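Long-range contacts in 4-alpha-glucanotransferase (Streptococcus agalactiae, PDB 6M6T), which is an amylomaltase, also called disproportionating enzyme, of the 4-alpha-glucanotransferase family, built around a TIM-type parallel beta barrel: residues Ile13-Gly18 against Trp470-Arg475; Thr39-Trp44 against Ala485-Ile490; Asp450-Pro455 against Glu481-Phe486. One frame throughout, in Å; residues are numbered along the deposited sequence.

Contact 1: Ile13-Gly18 against Trp470-Arg475; sequences ITSLPG and WQWRMR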
loop_
_atom_site.group_PDB
_atom_site.type_symbol
_atom_site.label_atom_id
_atom_site.label_comp_id
_atom_site.label_asym_id
_atom_site.label_seq_id
_atom_site.Cartn_x
_atom_site.Cartn_y
_atom_site.Cartn_z
ATOM N N ILE A 13 6.331 -1.004 5.994
ATOM C CA ILE A 13 6.710 -2.057 6.924
ATOM C C ILE A 13 7.741 -3.003 6.322
ATOM O O ILE A 13 8.540 -3.595 7.045
ATOM C CB ILE A 13 5.444 -2.810 7.357
ATOM C CG1 ILE A 13 4.315 -1.811 7.637
ATOM C CG2 ILE A 13 5.746 -3.726 8.539
ATOM C CD1 ILE A 13 4.341 -1.229 8.989
ATOM N N THR A 14 7.752 -3.169 4.998
ATOM C CA THR A 14 8.707 -4.126 4.449
ATOM C C THR A 14 10.133 -3.596 4.551
ATOM O O THR A 14 11.067 -4.380 4.717
ATOM C CB THR A 14 8.343 -4.508 2.996
ATOM O OG1 THR A 14 8.815 -3.529 2.058
ATOM C CG2 THR A 14 6.860 -4.655 2.849
ATOM N N SER A 15 10.317 -2.279 4.509
ATOM C CA SER A 15 11.659 -1.706 4.445
ATOM C C SER A 15 12.349 -1.608 5.807
ATOM O O SER A 15 13.548 -1.300 5.855
ATOM C CB SER A 15 11.611 -0.320 3.789
ATOM O OG SER A 15 10.728 -0.290 2.691
ATOM N N LEU A 16 11.632 -1.854 6.903
ATOM C CA LEU A 16 12.247 -1.950 8.219
ATOM C C LEU A 16 13.391 -2.961 8.168
ATOM O O LEU A 16 13.416 -3.812 7.275
ATOM C CB LEU A 16 11.209 -2.364 9.263
ATOM C CG LEU A 16 10.346 -1.299 9.946
ATOM C CD1 LEU A 16 9.781 -0.255 8.970
ATOM C CD2 LEU A 16 9.216 -1.997 10.660
ATOM N N PRO A 17 14.373 -2.961 9.085
ATOM C CA PRO A 17 15.410 -3.955 9.076
ATOM C C PRO A 17 15.028 -5.110 10.004
ATOM O O PRO A 17 14.038 -5.013 10.695
ATOM C CB PRO A 17 16.620 -3.215 9.628
ATOM C CG PRO A 17 16.101 -1.876 10.059
ATOM C CD PRO A 17 14.603 -2.013 10.143
ATOM N N GLY A 18 15.814 -6.187 9.966
ATOM C CA GLY A 18 15.549 -7.360 10.820
ATOM C C GLY A 18 16.356 -8.576 10.433
ATOM O O GLY A 18 17.268 -8.471 9.632
ATOM N N TRP A 470 9.786 -3.343 -4.929
ATOM C CA TRP A 470 9.353 -3.552 -3.545
ATOM C C TRP A 470 10.422 -4.261 -2.717
ATOM O O TRP A 470 10.118 -4.961 -1.746
ATOM C CB TRP A 470 8.022 -4.311 -3.470
ATOM C CG TRP A 470 7.072 -3.969 -4.600
ATOM C CD1 TRP A 470 6.838 -4.714 -5.724
ATOM C CD2 TRP A 470 6.241 -2.802 -4.721
ATOM N NE1 TRP A 470 5.923 -4.087 -6.532
ATOM C CE2 TRP A 470 5.538 -2.913 -5.941
ATOM C CE3 TRP A 470 6.025 -1.677 -3.922
ATOM C CZ2 TRP A 470 4.630 -1.938 -6.381
ATOM C CZ3 TRP A 470 5.120 -0.708 -4.359
ATOM C CH2 TRP A 470 4.439 -0.845 -5.576
ATOM N N GLN A 471 11.683 -4.062 -3.080
ATOM C CA GLN A 471 12.768 -4.799 -2.471
ATOM C C GLN A 471 13.639 -3.970 -1.549
ATOM O O GLN A 471 14.540 -4.530 -0.915
ATOM C CB GLN A 471 13.657 -5.411 -3.553
ATOM C CG GLN A 471 13.185 -6.738 -4.022
ATOM C CD GLN A 471 13.742 -7.044 -5.368
ATOM O OE1 GLN A 471 14.677 -6.370 -5.819
ATOM N NE2 GLN A 471 13.168 -8.042 -6.041
ATOM N N TRP A 472 13.426 -2.663 -1.462
ATOM C CA TRP A 472 14.325 -1.857 -0.644
ATOM C C TRP A 472 14.107 -2.129 0.840
ATOM O O TRP A 472 12.976 -2.121 1.335
ATOM C CB TRP A 472 14.136 -0.376 -0.924
ATOM C CG TRP A 472 15.155 0.447 -0.229
ATOM C CD1 TRP A 472 16.484 0.535 -0.530
ATOM C CD2 TRP A 472 14.940 1.294 0.900
ATOM N NE1 TRP A 472 17.108 1.401 0.335
ATOM C CE2 TRP A 472 16.184 1.877 1.226
ATOM C CE3 TRP A 472 13.818 1.617 1.671
ATOM C CZ2 TRP A 472 16.334 2.760 2.286
ATOM C CZ3 TRP A 472 13.974 2.487 2.725
ATOM C CH2 TRP A 472 15.222 3.054 3.019
ATOM N N ARG A 473 15.198 -2.376 1.547
ATOM C CA ARG A 473 15.209 -2.335 2.997
ATOM C C ARG A 473 16.297 -1.362 3.436
ATOM O O ARG A 473 17.212 -1.035 2.676
ATOM C CB ARG A 473 15.418 -3.740 3.592
ATOM C CG ARG A 473 14.233 -4.676 3.355
ATOM C CD ARG A 473 14.479 -6.070 3.880
ATOM N NE ARG A 473 14.459 -6.112 5.338
ATOM C CZ ARG A 473 15.211 -6.924 6.083
ATOM N NH1 ARG A 473 16.044 -7.789 5.511
ATOM N NH2 ARG A 473 15.125 -6.875 7.403
ATOM N N MET A 474 16.185 -0.884 4.663
ATOM C CA MET A 474 17.084 0.141 5.182
ATOM C C MET A 474 17.971 -0.423 6.288
ATOM O O MET A 474 17.474 -1.005 7.262
ATOM C CB MET A 474 16.285 1.325 5.704
ATOM C CG MET A 474 17.044 2.215 6.653
ATOM S SD MET A 474 15.848 2.886 7.824
ATOM C CE MET A 474 15.442 1.367 8.674
ATOM N N ARG A 475 19.280 -0.231 6.147
ATOM C CA ARG A 475 20.211 -0.624 7.193
ATOM C C ARG A 475 20.069 0.299 8.398
ATOM O O ARG A 475 20.006 1.525 8.246
ATOM C CB ARG A 475 21.634 -0.583 6.654
ATOM C CG ARG A 475 21.737 -1.036 5.215
ATOM C CD ARG A 475 23.152 -1.459 4.858
ATOM N NE ARG A 475 24.087 -0.334 4.792
ATOM C CZ ARG A 475 24.286 0.400 3.700
ATOM N NH1 ARG A 475 23.603 0.135 2.590
ATOM N NH2 ARG A 475 25.158 1.402 3.720
#
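Ser15 and Arg473 bring the two loops together, their CA atoms 3.9 Å apart, and a backbone hydrogen bond runs from Met474 N to Ser15 O over 2.9 Å, bent to 151° at the hydrogen and lying in the carbonyl plane. On the next peptide the partner is a side chain. Arg473 turns CG beside its own backbone N (chi1 -68°), runs past the carbonyl of Thr14 and bends at chi3, which aims NE at the carbonyl of Leu16. NE meets Leu16 O at 3.2 Å, nearly end-on to the carbonyl and slightly tilted from the guanidinium plane; this is the bond that ties the arginine to 13-18. NH2 lies toward Gly18 O, with the edge of the guanidinium turned to the backbone, but that bond is weak and the placing of this end is doubtful. Ser15 CB packs obliquely on Trp472 CE3 at 3.6 Å, and Ser15 OG makes at most a weak bond to Trp472 O. Pro17 and Met474 lie side by side, pointing the same way, with Pro17 CG 3.6 Å from Met474 CE; Pro17 also touches Glu28 of helix 27-38, and Met474 touches Met448 of helix 448-451. Most of the touching residues are buried; Pro17 and Gly18 are partly exposed. Trp470 turns its ring away from 13-18, and its side chain is about 5 Å from bound ASO and from bound AC1. In barrel terms the loop after the first strand, 6-10, is fastened to the long connection that leads from the eighth, 443-447, past the short helix 448-451 to helix 481-493: segments beyond the C-terminal ends of the strands, where TIM barrels carry their binding sites.

Contact 2: Thr39-Trp44 against Ala485-Ile490; sequences TDQKFW and AFLKEI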
loop_
_atom_site.group_PDB
_atom_site.type_symbol
_atom_site.label_atom_id
_atom_site.label_comp_id
_atom_site.label_asym_id
_atom_site.label_seq_id
_atom_site.Cartn_x
_atom_site.Cartn_y
_atom_site.Cartn_z
ATOM N N THR A 39 12.060 13.017 16.261
ATOM C CA THR A 39 12.167 14.082 15.272
ATOM C C THR A 39 10.896 14.922 15.161
ATOM O O THR A 39 10.791 15.755 14.256
ATOM C CB THR A 39 12.534 13.473 13.918
ATOM O OG1 THR A 39 11.672 12.356 13.654
ATOM C CG2 THR A 39 13.975 12.953 13.948
ATOM N N ASP A 40 9.936 14.713 16.065
ATOM C CA ASP A 40 8.694 15.480 16.139
ATOM C C ASP A 40 7.879 15.353 14.850
ATOM O O ASP A 40 7.233 16.303 14.395
ATOM C CB ASP A 40 8.986 16.933 16.484
ATOM C CG ASP A 40 10.057 17.057 17.559
ATOM O OD1 ASP A 40 9.788 16.688 18.733
ATOM O OD2 ASP A 40 11.194 17.468 17.214
ATOM N N GLN A 41 7.875 14.141 14.291
ATOM C CA GLN A 41 7.030 13.824 13.156
ATOM C C GLN A 41 5.592 13.626 13.610
ATOM O O GLN A 41 5.297 13.423 14.786
ATOM C CB GLN A 41 7.525 12.572 12.442
ATOM C CG GLN A 41 8.902 12.700 11.845
ATOM C CD GLN A 41 9.055 13.925 10.960
ATOM O OE1 GLN A 41 8.659 13.922 9.790
ATOM N NE2 GLN A 41 9.648 14.975 11.513
ATOM N N LYS A 42 4.682 13.721 12.658
ATOM C CA LYS A 42 3.272 13.456 12.912
ATOM C C LYS A 42 2.803 12.163 12.272
ATOM O O LYS A 42 2.020 11.429 12.882
ATOM C CB LYS A 42 2.406 14.623 12.411
ATOM C CG LYS A 42 0.924 14.424 12.624
ATOM C CD LYS A 42 0.411 15.183 13.818
ATOM C CE LYS A 42 -1.108 15.119 13.900
ATOM N NZ LYS A 42 -1.673 15.533 12.596
ATOM N N PHE A 43 3.309 11.839 11.079
ATOM C CA PHE A 43 2.727 10.772 10.279
ATOM C C PHE A 43 3.763 9.730 9.893
ATOM O O PHE A 43 4.924 10.053 9.620
ATOM C CB PHE A 43 2.059 11.336 8.997
ATOM C CG PHE A 43 0.904 12.244 9.281
ATOM C CD1 PHE A 43 -0.209 11.783 9.967
ATOM C CD2 PHE A 43 0.941 13.566 8.896
ATOM C CE1 PHE A 43 -1.272 12.633 10.253
ATOM C CE2 PHE A 43 -0.118 14.426 9.183
ATOM C CZ PHE A 43 -1.217 13.962 9.865
ATOM N N TRP A 44 3.309 8.473 9.872
ATOM C CA TRP A 44 3.988 7.346 9.231
ATOM C C TRP A 44 3.072 6.903 8.099
ATOM O O TRP A 44 1.957 6.428 8.359
ATOM C CB TRP A 44 4.229 6.193 10.222
ATOM C CG TRP A 44 5.071 5.074 9.688
ATOM C CD1 TRP A 44 5.571 4.968 8.432
ATOM C CD2 TRP A 44 5.546 3.913 10.406
ATOM N NE1 TRP A 44 6.307 3.807 8.306
ATOM C CE2 TRP A 44 6.319 3.152 9.507
ATOM C CE3 TRP A 44 5.401 3.451 11.719
ATOM C CZ2 TRP A 44 6.934 1.964 9.869
ATOM C CZ3 TRP A 44 5.996 2.254 12.063
ATOM C CH2 TRP A 44 6.751 1.524 11.141
ATOM N N ALA A 485 19.034 14.319 13.049
ATOM C CA ALA A 485 19.138 15.730 13.408
ATOM C C ALA A 485 18.718 16.622 12.247
ATOM O O ALA A 485 18.067 17.654 12.447
ATOM C CB ALA A 485 20.566 16.047 13.842
ATOM N N PHE A 486 19.065 16.214 11.026
ATOM C CA PHE A 486 18.635 16.938 9.841
ATOM C C PHE A 486 17.117 16.978 9.741
ATOM O O PHE A 486 16.520 18.034 9.463
ATOM C CB PHE A 486 19.223 16.290 8.589
ATOM C CG PHE A 486 18.616 16.809 7.332
ATOM C CD1 PHE A 486 18.756 18.143 6.987
ATOM C CD2 PHE A 486 17.859 15.993 6.522
ATOM C CE1 PHE A 486 18.179 18.641 5.841
ATOM C CE2 PHE A 486 17.281 16.491 5.375
ATOM C CZ PHE A 486 17.433 17.815 5.035
ATOM N N LEU A 487 16.473 15.820 9.924
ATOM C CA LEU A 487 15.016 15.791 9.828
ATOM C C LEU A 487 14.391 16.647 10.926
ATOM O O LEU A 487 13.487 17.448 10.661
ATOM C CB LEU A 487 14.485 14.348 9.876
ATOM C CG LEU A 487 12.958 14.138 9.803
ATOM C CD1 LEU A 487 12.353 14.851 8.607
ATOM C CD2 LEU A 487 12.558 12.673 9.809
ATOM N N LYS A 488 14.871 16.511 12.165
ATOM C CA LYS A 488 14.331 17.358 13.227
ATOM C C LYS A 488 14.508 18.830 12.891
ATOM O O LYS A 488 13.614 19.643 13.149
ATOM C CB LYS A 488 14.976 17.056 14.583
ATOM C CG LYS A 488 14.298 17.827 15.715
ATOM C CD LYS A 488 14.999 17.652 17.031
ATOM C CE LYS A 488 14.012 17.297 18.142
ATOM N NZ LYS A 488 14.631 16.431 19.214
ATOM N N GLU A 489 15.650 19.189 12.295
ATOM C CA GLU A 489 15.911 20.591 11.988
ATOM C C GLU A 489 14.906 21.125 10.976
ATOM O O GLU A 489 14.264 22.149 11.221
ATOM C CB GLU A 489 17.341 20.784 11.477
ATOM C CG GLU A 489 17.652 22.208 11.060
ATOM C CD GLU A 489 18.919 22.296 10.241
ATOM O OE1 GLU A 489 19.322 23.418 9.835
ATOM O OE2 GLU A 489 19.516 21.226 10.007
ATOM N N ILE A 490 14.754 20.452 9.833
ATOM C CA ILE A 490 13.799 20.964 8.857
ATOM C C ILE A 490 12.387 20.949 9.434
ATOM O O ILE A 490 11.542 21.776 9.052
ATOM C CB ILE A 490 13.873 20.201 7.518
ATOM C CG1 ILE A 490 13.344 18.775 7.659
ATOM C CG2 ILE A 490 15.284 20.254 6.940
ATOM C CD1 ILE A 490 13.762 17.926 6.538
#
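Leu487 holds CG anti to its backbone N (chi1 179°), which sends both methyls out from the helix, and Gln41 folds back at chi2 (-52°) to bring its amide against them from the opposite direction. Gln41 NE2 comes to 3.8 Å from Leu487 CG, and the amide carbon rests near CD2. Thr39 crosses the leucine at about a right angle, its OG1 4.0 Å from Leu487 CD2; that hydroxyl is bonded to Phe35 O in the helix before it. The amide is fixed by polar partners on the nitrogen: Gln41 NE2 gives a hydrogen bond to Thr39 O at 3.1 Å and 154°, the donor standing well above the carbonyl plane, and NE2 also bonds Thr491 OG1 one turn beyond Leu487. Residues 39-42 form the turn of a beta-alpha-beta crossover, where helix 27-38 hands over to strand 43-45, neighbour of strand 6-10 in the barrel. The last helix, 481-493, packs beside this turn and also against helices 27-38 and 428-438, with Leu487 reaching Phe35, Tyr437 and Val9. Toward solvent the contact changes character. The aliphatic chain of Lys488 passes obliquely by the Asp40 carboxylate, with Lys488 NZ 4.1 Å from Asp40 OD2, beyond a salt bridge; the ammonium instead finds Glu38 O, at the end of helix 27-38.

Contact 3: Asp450-Pro455 against Glu481-Phe486; sequences DLLDKP and ENRKAF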
loop_
_atom_site.group_PDB
_atom_site.type_symbol
_atom_site.label_atom_id
_atom_site.label_comp_id
_atom_site.label_asym_id
_atom_site.label_seq_id
_atom_site.Cartn_x
_atom_site.Cartn_y
_atom_site.Cartn_z
ATOM N N ASP A 450 15.429 9.122 0.657
ATOM C CA ASP A 450 16.119 10.394 0.438
ATOM C C ASP A 450 16.654 10.994 1.731
ATOM O O ASP A 450 17.678 11.682 1.712
ATOM C CB ASP A 450 15.172 11.368 -0.251
ATOM C CG ASP A 450 14.549 10.770 -1.500
ATOM O OD1 ASP A 450 15.303 10.114 -2.263
ATOM O OD2 ASP A 450 13.318 10.946 -1.713
ATOM N N LEU A 451 15.989 10.746 2.855
ATOM C CA LEU A 451 16.542 11.148 4.142
ATOM C C LEU A 451 17.930 10.549 4.376
ATOM O O LEU A 451 18.810 11.212 4.933
ATOM C CB LEU A 451 15.585 10.750 5.254
ATOM C CG LEU A 451 16.073 11.210 6.604
ATOM C CD1 LEU A 451 15.421 12.532 6.943
ATOM C CD2 LEU A 451 15.747 10.147 7.622
ATOM N N LEU A 452 18.155 9.309 3.944
ATOM C CA LEU A 452 19.477 8.691 4.036
ATOM C C LEU A 452 20.318 8.877 2.781
ATOM O O LEU A 452 21.385 8.257 2.678
ATOM C CB LEU A 452 19.361 7.195 4.326
ATOM C CG LEU A 452 18.274 6.817 5.324
ATOM C CD1 LEU A 452 17.956 5.327 5.194
ATOM C CD2 LEU A 452 18.672 7.190 6.749
ATOM N N ASP A 453 19.851 9.679 1.822
ATOM C CA ASP A 453 20.594 9.973 0.597
ATOM C C ASP A 453 20.947 8.688 -0.162
ATOM O O ASP A 453 22.111 8.412 -0.450
ATOM C CB ASP A 453 21.858 10.790 0.919
ATOM C CG ASP A 453 22.387 11.586 -0.287
ATOM O OD1 ASP A 453 21.614 12.359 -0.902
ATOM O OD2 ASP A 453 23.589 11.451 -0.620
ATOM N N LYS A 454 19.878 7.869 -0.505
ATOM C CA LYS A 454 20.265 6.618 -1.162
ATOM C C LYS A 454 20.230 6.753 -2.688
ATOM O O LYS A 454 19.493 7.588 -3.227
ATOM C CB LYS A 454 19.347 5.475 -0.714
ATOM C CG LYS A 454 19.695 4.907 0.662
ATOM C CD LYS A 454 21.137 4.419 0.697
ATOM C CE LYS A 454 21.400 3.511 1.899
ATOM N NZ LYS A 454 20.674 2.202 1.808
ATOM N N PRO A 455 21.036 5.949 -3.437
ATOM C CA PRO A 455 21.160 6.161 -4.894
ATOM C C PRO A 455 19.998 5.599 -5.703
ATOM O O PRO A 455 19.018 5.131 -5.121
ATOM C CB PRO A 455 22.474 5.442 -5.242
ATOM C CG PRO A 455 23.111 5.087 -3.910
ATOM C CD PRO A 455 21.969 4.913 -2.972
ATOM N N GLU A 481 22.650 9.510 13.740
ATOM C CA GLU A 481 22.153 10.656 14.504
ATOM C C GLU A 481 22.148 11.946 13.684
ATOM O O GLU A 481 21.429 12.902 13.988
ATOM C CB GLU A 481 22.999 10.847 15.778
ATOM C CG GLU A 481 22.175 10.933 17.077
ATOM C CD GLU A 481 21.268 9.706 17.306
ATOM O OE1 GLU A 481 21.680 8.570 16.969
ATOM O OE2 GLU A 481 20.163 9.869 17.878
ATOM N N ASN A 482 23.026 12.001 12.686
ATOM C CA ASN A 482 23.092 13.162 11.799
ATOM C C ASN A 482 21.864 13.240 10.886
ATOM O O ASN A 482 21.261 14.314 10.747
ATOM C CB ASN A 482 24.406 13.097 10.999
ATOM C CG ASN A 482 24.434 13.998 9.787
ATOM O OD1 ASN A 482 23.928 13.639 8.712
ATOM N ND2 ASN A 482 25.068 15.168 9.939
ATOM N N ARG A 483 21.461 12.114 10.271
ATOM C CA ARG A 483 20.228 12.112 9.477
ATOM C C ARG A 483 19.036 12.531 10.332
ATOM O O ARG A 483 18.205 13.355 9.915
ATOM C CB ARG A 483 19.962 10.735 8.856
ATOM C CG ARG A 483 21.073 10.155 8.006
ATOM C CD ARG A 483 21.548 11.124 6.941
ATOM N NE ARG A 483 22.361 10.443 5.937
ATOM C CZ ARG A 483 23.382 11.006 5.296
ATOM N NH1 ARG A 483 23.704 12.270 5.565
ATOM N NH2 ARG A 483 24.071 10.318 4.386
ATOM N N LYS A 484 18.944 11.967 11.543
ATOM C CA LYS A 484 17.834 12.288 12.433
ATOM C C LYS A 484 17.844 13.762 12.800
ATOM O O LYS A 484 16.788 14.402 12.864
ATOM C CB LYS A 484 17.889 11.415 13.692
ATOM C CG LYS A 484 17.601 9.941 13.422
ATOM C CD LYS A 484 18.346 8.982 14.364
ATOM C CE LYS A 484 17.494 8.603 15.558
ATOM N NZ LYS A 484 17.552 9.705 16.543
ATOM N N ALA A 485 19.034 14.319 13.049
ATOM C CA ALA A 485 19.138 15.730 13.408
ATOM C C ALA A 485 18.718 16.622 12.247
ATOM O O ALA A 485 18.067 17.654 12.447
ATOM C CB ALA A 485 20.566 16.047 13.842
ATOM N N PHE A 486 19.065 16.214 11.026
ATOM C CA PHE A 486 18.635 16.938 9.841
ATOM C C PHE A 486 17.117 16.978 9.741
ATOM O O PHE A 486 16.520 18.034 9.463
ATOM C CB PHE A 486 19.223 16.290 8.589
ATOM C CG PHE A 486 18.616 16.809 7.332
ATOM C CD1 PHE A 486 18.756 18.143 6.987
ATOM C CD2 PHE A 486 17.859 15.993 6.522
ATOM C CE1 PHE A 486 18.179 18.641 5.841
ATOM C CE2 PHE A 486 17.281 16.491 5.375
ATOM C CZ PHE A 486 17.433 17.815 5.035
#
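Arg483 and Leu451 meet where the helix of 450-451 runs out, and this inner part of the contact is the compact one. The aliphatic stem of Arg483 lies against the turn: CD sits 3.4 Å from Leu451 O, and CG lies 4.0 Å from Leu452 CD2, the two side chains crossing at a slant. A bend at chi2 (-52°) lays the arginine along the end of the helix and carries its guanidinium past the carbonyls of Leu451 and Leu452. Neither carbonyl is hydrogen-bonded to it, so the packing rests on the methylenes. Deeper in, Leu451 reaches with CD1 toward the Phe486 ring, 4.3 Å from CD2 of Phe486, meeting it obliquely. The ring also touches Glu430 and Arg434 of helix 428-438, while Leu452 has a further neighbour in Leu479.

The outer part is looser. Asp453 comes no nearer than 4.1 Å from its CB to Arg483 NH2, and its OD2 stays 5.2 Å from Arg483 NH2, too far for a salt bridge, though the opposite charges may still attract. Asp453 OD1 is instead hydrogen-bonded to Thr429, and Arg483 has a long, weak ion pair with Glu430.

Asp453 takes a positive phi (57°) and is the C' residue of a Schellman motif: Asp453 N returns to Asp450 O at 3.0 Å, and Lys454 N to Gln449 O. The short helix 448-451 behind the eighth barrel strand is thus ended by a Schellman turn, and against this helix end pack Arg483 and Phe486, from the first turns of helix 481-493, the last helix of the TIM-barrel fold.

How the contacts relate
From the N terminus, the loop after strand 6-10 (13-18) and the turn after helix 27-38 with the start of strand 43-45 (39-44) each meet residues more than 440 positions later. Contact 1 closes its loop at 470-475 and contact 2 at 485-490, so the two cross; they also touch, Leu16 and Ile13 packing on Trp44. Contact 3 closes a short loop of 25 residues without helix or strand, and crosses contact 1, since 470-475 lies within it; Met474 packs on Leu452 there. Contacts 2 and 3 use successive turns of helix 481-493, where Leu487 also packs on Leu451. Together they tie the first and last elements of the barrel.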